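Local coordinates for acyl-CoA hydrolase (Bacillus halodurans, PDB 1VPM), which binds coenzyme A and probably hydrolyses long-chain fatty acyl-CoA thioesters to the free acid and coenzyme A, at residues A[91-94]-A[100-103]; A[141-144]-A[148-151]. One frame throughout, in Å; residues are numbered along the deposited sequence. Where two conformers were deposited one is given.

Interaction 1: A[91-94]-A[100-103]; sequences FVTH and MEVY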
ATOM      1  N   PHE A  91      22.024   4.602 -13.730  1.00 24.20           N
ATOM      2  CA  PHE A  91      22.290   4.793 -15.157  1.00 24.91           C
ATOM      3  C   PHE A  91      22.824   3.551 -15.815  1.00 22.63           C
ATOM      4  O   PHE A  91      23.416   2.687 -15.173  1.00 20.66           O
ATOM      5  CB  PHE A  91      23.217   5.988 -15.384  1.00 21.99           C
ATOM      6  CG  PHE A  91      24.437   6.002 -14.539  1.00 22.98           C
ATOM      7  CD1 PHE A  91      24.443   6.641 -13.304  1.00 27.54           C
ATOM      8  CD2 PHE A  91      25.615   5.471 -15.013  1.00 26.29           C
ATOM      9  CE1 PHE A  91      25.600   6.708 -12.560  1.00 29.31           C
ATOM     10  CE2 PHE A  91      26.773   5.545 -14.271  1.00 30.68           C
ATOM     11  CZ  PHE A  91      26.759   6.184 -13.049  1.00 28.81           C
ATOM     12  N   VAL A  92      22.566   3.466 -17.118  1.00 20.48           N
ATOM     13  CA  VAL A  92      23.057   2.373 -17.943  1.00 21.12           C
ATOM     14  C   VAL A  92      24.544   2.600 -18.119  1.00 21.99           C
ATOM     15  O   VAL A  92      24.969   3.677 -18.540  1.00 22.85           O
ATOM     16  CB  VAL A  92      22.322   2.322 -19.317  1.00 19.51           C
ATOM     17  CG1 VAL A  92      22.951   1.296 -20.209  1.00 20.77           C
ATOM     18  CG2 VAL A  92      20.894   2.008 -19.130  1.00 21.58           C
ATOM     19  N   THR A  93      25.336   1.550 -17.871  1.00 21.22           N
ATOM     20  CA  THR A  93      26.778   1.631 -17.924  1.00 22.63           C
ATOM     21  C   THR A  93      27.343   0.907 -19.124  1.00 24.12           C
ATOM     22  O   THR A  93      28.435   1.241 -19.560  1.00 23.94           O
ATOM     23  CB  THR A  93      27.427   0.974 -16.698  1.00 25.41           C
ATOM     24  OG1 THR A  93      26.880  -0.314 -16.483  1.00 30.18           O
ATOM     25  CG2 THR A  93      27.169   1.792 -15.508  1.00 23.95           C
ATOM     26  N   HIS A  94      26.586  -0.029 -19.684  1.00 22.43           N
ATOM     27  CA  HIS A  94      27.082  -0.916 -20.783  1.00 22.56           C
ATOM     28  C   HIS A  94      25.911  -1.736 -21.294  1.00 26.12           C
ATOM     29  O   HIS A  94      24.958  -1.956 -20.597  1.00 24.84           O
ATOM     30  CB  HIS A  94      28.187  -1.879 -20.288  1.00 27.53           C
ATOM     31  CG  HIS A  94      28.964  -2.583 -21.372  1.00 26.32           C
ATOM     32  ND1 HIS A  94      28.782  -3.917 -21.675  1.00 27.56           N
ATOM     33  CD2 HIS A  94      30.007  -2.166 -22.135  1.00 25.85           C
ATOM     34  CE1 HIS A  94      29.638  -4.275 -22.617  1.00 29.73           C
ATOM     35  NE2 HIS A  94      30.393  -3.237 -22.921  1.00 29.29           N
HETATM   36  N   MSE A 100      21.115  -4.647 -20.746  1.00 21.28           N
HETATM   37  CA  MSE A 100      21.742  -3.442 -20.269  1.00 22.41           C
HETATM   38  C   MSE A 100      22.219  -3.673 -18.853  1.00 23.79           C
HETATM   39  O   MSE A 100      21.467  -4.179 -18.013  1.00 23.83           O
HETATM   40  CB  MSE A 100      20.713  -2.344 -20.236  1.00 21.04           C
HETATM   41  CG  MSE A 100      20.221  -1.929 -21.581  1.00 23.54           C
HETATM   42 SE   MSE A 100      18.477  -0.974 -21.514  1.00 33.02          SE
HETATM   43  CE  MSE A 100      17.236  -2.472 -21.273  1.00 22.24           C
ATOM     44  N   GLU A 101      23.469  -3.331 -18.581  1.00 21.13           N
ATOM     45  CA  GLU A 101      23.900  -3.224 -17.208  1.00 20.15           C
ATOM     46  C   GLU A 101      23.488  -1.853 -16.666  1.00 20.95           C
ATOM     47  O   GLU A 101      23.701  -0.812 -17.312  1.00 21.40           O
ATOM     48  CB  GLU A 101      25.433  -3.368 -17.105  1.00 18.46           C
ATOM     49  CG  GLU A 101      25.901  -3.356 -15.675  1.00 22.96           C
ATOM     50  CD  GLU A 101      27.431  -3.449 -15.568  1.00 23.07           C
ATOM     51  OE1 GLU A 101      28.128  -2.509 -16.054  1.00 25.73           O
ATOM     52  OE2 GLU A 101      27.912  -4.488 -15.074  1.00 26.19           O
ATOM     53  N   VAL A 102      22.863  -1.884 -15.503  1.00 23.33           N
ATOM     54  CA  VAL A 102      22.438  -0.685 -14.797  1.00 21.61           C
ATOM     55  C   VAL A 102      23.180  -0.611 -13.447  1.00 22.23           C
ATOM     56  O   VAL A 102      23.206  -1.575 -12.670  1.00 23.85           O
ATOM     57  CB  VAL A 102      20.918  -0.614 -14.612  1.00 24.66           C
ATOM     58  CG1 VAL A 102      20.539   0.633 -13.822  1.00 27.12           C
ATOM     59  CG2 VAL A 102      20.201  -0.645 -15.957  1.00 25.39           C
ATOM     60  N   TYR A 103      23.882   0.482 -13.250  1.00 22.22           N
ATOM     61  CA  TYR A 103      24.499   0.801 -11.951  1.00 23.11           C
ATOM     62  C   TYR A 103      23.541   1.664 -11.148  1.00 22.97           C
ATOM     63  O   TYR A 103      22.968   2.640 -11.656  1.00 22.11           O
ATOM     64  CB  TYR A 103      25.844   1.522 -12.189  1.00 23.45           C
ATOM     65  CG  TYR A 103      26.403   2.204 -10.953  1.00 24.21           C
ATOM     66  CD1 TYR A 103      27.098   1.489  -9.994  1.00 25.98           C
ATOM     67  CD2 TYR A 103      26.193   3.578 -10.734  1.00 27.52           C
ATOM     68  CE1 TYR A 103      27.615   2.136  -8.848  1.00 24.69           C
ATOM     69  CE2 TYR A 103      26.719   4.222  -9.629  1.00 29.66           C
ATOM     70  CZ  TYR A 103      27.378   3.517  -8.672  1.00 24.31           C
ATOM     71  OH  TYR A 103      27.865   4.215  -7.601  1.00 24.03           O
TER
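Phe91 and Tyr103 form a hydrogen-bonded antiparallel pair, and their side chains lie side by side and point the same way, the ring centroids 5.3 Å apart. The planes are inclined at 55°, an oblique pairing in which Phe91 CZ reaches Tyr103 CD2 at 3.5 Å. Tyr103 OH hydrogen-bonds Glu121 OE2 of strand 116-129. Thr93, its CB directed at the partner strand, places CG2 3.6 Å from Tyr103 CB. Its OG1 sits between its own N and carbonyl carbon (chi1 49°), which turns the hydroxyl the same way; it donates to Glu101 OE1 at 2.6 Å, which accepts through its anti lone pair. Glu101 meets it with an extended chain.

Val92 and Val102 point to the other face, over helix 43-62, and touch only lightly, CG2 to CG2 at 4.2 Å. Past this pair Thr93 and His94 both stand opposite Glu101: Thr93 N bonds Glu101 O at 2.9 Å, and Glu101 N bonds His94 O at 2.9 Å. With the near-helical psi of Thr93 (-22°), this fits a beta bulge.

The buried Glu101 carboxylate thus has its OE1 shared between Thr93 and Arg158, while OE2 forms a salt bridge with Arg162 of the coenzyme A pocket. Such gripping would favour the charged carboxylate and is consistent with a second-shell role in positioning Arg162.

Interaction 2: A[141-144]-A[148-151]; sequences VEPQ and EKRL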
ATOM      1  N   VAL A 141      25.327   2.461 -25.322  1.00 21.04           N
ATOM      2  CA  VAL A 141      25.499   3.623 -24.474  1.00 21.82           C
ATOM      3  C   VAL A 141      26.884   4.254 -24.747  1.00 19.90           C
ATOM      4  O   VAL A 141      27.846   3.553 -25.129  1.00 24.87           O
ATOM      5  CB  VAL A 141      25.299   3.223 -22.989  1.00 24.45           C
ATOM      6  CG1 VAL A 141      26.499   2.451 -22.443  1.00 23.77           C
ATOM      7  CG2 VAL A 141      24.973   4.418 -22.173  1.00 28.46           C
ATOM      8  N   GLU A 142      26.934   5.582 -24.654  1.00 22.12           N
ATOM      9  CA  GLU A 142      28.150   6.385 -24.888  1.00 23.94           C
ATOM     10  C   GLU A 142      28.615   6.942 -23.550  1.00 23.92           C
ATOM     11  O   GLU A 142      28.006   7.854 -23.061  1.00 21.77           O
ATOM     12  CB  GLU A 142      27.892   7.536 -25.854  0.65 25.07           C
ATOM     13  CG  GLU A 142      29.161   8.405 -26.039  0.65 25.82           C
ATOM     14  CD  GLU A 142      28.933   9.714 -26.814  0.65 31.91           C
ATOM     15  OE1 GLU A 142      27.920   9.843 -27.550  0.65 42.67           O
ATOM     16  OE2 GLU A 142      29.798  10.607 -26.664  0.65 37.51           O
ATOM     17  N   PRO A 143      29.674   6.393 -22.936  1.00 23.06           N
ATOM     18  CA  PRO A 143      30.145   6.964 -21.637  1.00 25.41           C
ATOM     19  C   PRO A 143      30.779   8.334 -21.836  1.00 26.93           C
ATOM     20  O   PRO A 143      31.392   8.562 -22.865  1.00 28.95           O
ATOM     21  CB  PRO A 143      31.176   5.954 -21.153  1.00 27.75           C
ATOM     22  CG  PRO A 143      31.623   5.219 -22.347  1.00 27.59           C
ATOM     23  CD  PRO A 143      30.489   5.244 -23.360  1.00 23.43           C
ATOM     24  N   GLN A 144      30.578   9.254 -20.908  1.00 26.78           N
ATOM     25  CA  GLN A 144      31.138  10.589 -21.076  1.00 28.07           C
ATOM     26  C   GLN A 144      31.986  11.053 -19.906  1.00 24.90           C
ATOM     27  O   GLN A 144      33.109  11.539 -20.141  1.00 27.37           O
ATOM     28  CB  GLN A 144      30.037  11.574 -21.338  1.00 30.18           C
ATOM     29  CG  GLN A 144      29.298  11.270 -22.655  1.00 37.64           C
ATOM     30  CD  GLN A 144      28.255  12.301 -23.035  1.00 34.31           C
ATOM     31  OE1 GLN A 144      28.240  12.760 -24.212  1.00 48.51           O
ATOM     32  NE2 GLN A 144      27.360  12.661 -22.096  1.00 35.51           N
ATOM     33  N   GLU A 148      31.877   7.015 -15.806  1.00 22.18           N
ATOM     34  CA  GLU A 148      31.180   6.263 -16.855  1.00 23.78           C
ATOM     35  C   GLU A 148      32.128   5.476 -17.756  1.00 20.59           C
ATOM     36  O   GLU A 148      31.886   4.300 -18.048  1.00 22.98           O
ATOM     37  CB  GLU A 148      30.277   7.169 -17.706  1.00 21.16           C
ATOM     38  CG  GLU A 148      29.078   7.736 -16.979  1.00 22.02           C
ATOM     39  CD  GLU A 148      28.508   8.962 -17.635  1.00 26.72           C
ATOM     40  OE1 GLU A 148      28.900   9.346 -18.740  1.00 25.26           O
ATOM     41  OE2 GLU A 148      27.591   9.550 -17.019  1.00 28.75           O
ATOM     42  N   LYS A 149      33.247   6.079 -18.164  1.00 20.17           N
ATOM     43  CA  LYS A 149      34.194   5.377 -19.013  1.00 22.91           C
ATOM     44  C   LYS A 149      34.777   4.210 -18.253  1.00 22.42           C
ATOM     45  O   LYS A 149      34.952   3.112 -18.807  1.00 21.38           O
ATOM     46  CB  LYS A 149      35.301   6.308 -19.456  1.00 20.81           C
ATOM     47  CG  LYS A 149      34.804   7.370 -20.435  1.00 28.49           C
ATOM     48  CD  LYS A 149      35.944   8.309 -20.725  1.00 25.78           C
ATOM     49  CE  LYS A 149      35.589   9.621 -21.279  1.00 37.72           C
ATOM     50  NZ  LYS A 149      36.946  10.346 -21.382  1.00 37.30           N
ATOM     51  N   ARG A 150      35.107   4.428 -16.972  1.00 22.90           N
ATOM     52  CA  ARG A 150      35.682   3.345 -16.170  1.00 23.43           C
ATOM     53  C   ARG A 150      34.673   2.171 -16.016  1.00 22.62           C
ATOM     54  O   ARG A 150      35.048   1.011 -16.170  1.00 24.74           O
ATOM     55  CB  ARG A 150      36.175   3.866 -14.815  1.00 22.38           C
ATOM     56  CG  ARG A 150      36.426   2.798 -13.786  1.00 22.53           C
ATOM     57  CD  ARG A 150      37.075   3.317 -12.530  1.00 23.16           C
ATOM     58  NE  ARG A 150      36.268   4.315 -11.851  1.00 23.29           N
ATOM     59  CZ  ARG A 150      35.313   4.027 -10.968  1.00 25.81           C
ATOM     60  NH1 ARG A 150      35.056   2.762 -10.590  1.00 27.68           N
ATOM     61  NH2 ARG A 150      34.664   5.007 -10.399  1.00 24.13           N
ATOM     62  N   LEU A 151      33.413   2.473 -15.738  1.00 23.67           N
ATOM     63  CA  LEU A 151      32.388   1.449 -15.594  1.00 22.99           C
ATOM     64  C   LEU A 151      32.163   0.716 -16.922  1.00 21.43           C
ATOM     65  O   LEU A 151      31.962  -0.491 -16.921  1.00 22.53           O
ATOM     66  CB  LEU A 151      31.120   2.012 -15.019  1.00 24.30           C
ATOM     67  CG  LEU A 151      31.241   2.536 -13.582  1.00 23.93           C
ATOM     68  CD1 LEU A 151      29.925   3.073 -13.026  1.00 29.53           C
ATOM     69  CD2 LEU A 151      31.808   1.493 -12.646  1.00 28.32           C
TER
HETATM   70  O   HOH W   1      26.508  10.834 -20.738  1.00 41.91           O
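Glu148, in the first turn of helix 146-166, reaches back to the backbone that leads into that helix. Its CG lies beside the backbone N (chi1 -68°) and the chain is extended beyond it, a shape that carries OE1 to Gln144 N at 2.7 Å. The N-H points at the oxygen with an angle of 156° at the hydrogen, and it meets OE1 nearly along the carboxylate C-O direction. Gln144 CB lies close to the same oxygen, 3.6 Å from Glu148 OE1. The backbone N of Glu148 is bonded in turn to OG1 of Thr145, the residue just ahead of the helix. Nearer the backbone the contact becomes apolar: Glu148 CB approaches Pro143 CB at 3.8 Å, and Pro143 CB also lies 3.6 Å from Glu148 C.

Lys149 comes next, and the same proline carbon bridges to it, with Pro143 CB 3.6 Å from Lys149 N and 4.0 Å from Lys149 CG. The extended lysine chain then runs past Gln144, its CE lying 3.3 Å from Gln144 O, before the ammonium group pairs with Glu146 in a salt bridge. Further on, Pro143 also rests against Tyr152 of the following turn.

The motif is that of a helix N-cap: Thr145 is the capping residue, its OG1 bond to Glu148 N is one of the two bonds that define a capping box, and Glu148 OE1 folds back to Gln144, the residue before the cap, where strand 140-142 gives way to helix 146-166.

In the fold
After strands 16-18 and 24-29, helix 43-62 and strand 65-75, the chain enters the hairpin 85-95/99-109, where interaction 1 closes the first of the two loops. Only after strand 116-129 does interaction 2 open, closing the still tighter turn from strand 140-142 into helix 146-166. The two loops are therefore in series, neither nested nor crossed, yet their centres are only about 9 Å apart. Val141 CG2, 3.7 Å from Val92 O, brings strand 140-142 against strand 85-95, and Leu151 CD1, 3.9 Å from Thr93 CG2, brings helix 146-166 onto it. That helix lies on the hot-dog sheet face bearing Phe91, Glu101 and Tyr103, while helix 43-62 covers the face bearing Val92 and Val102.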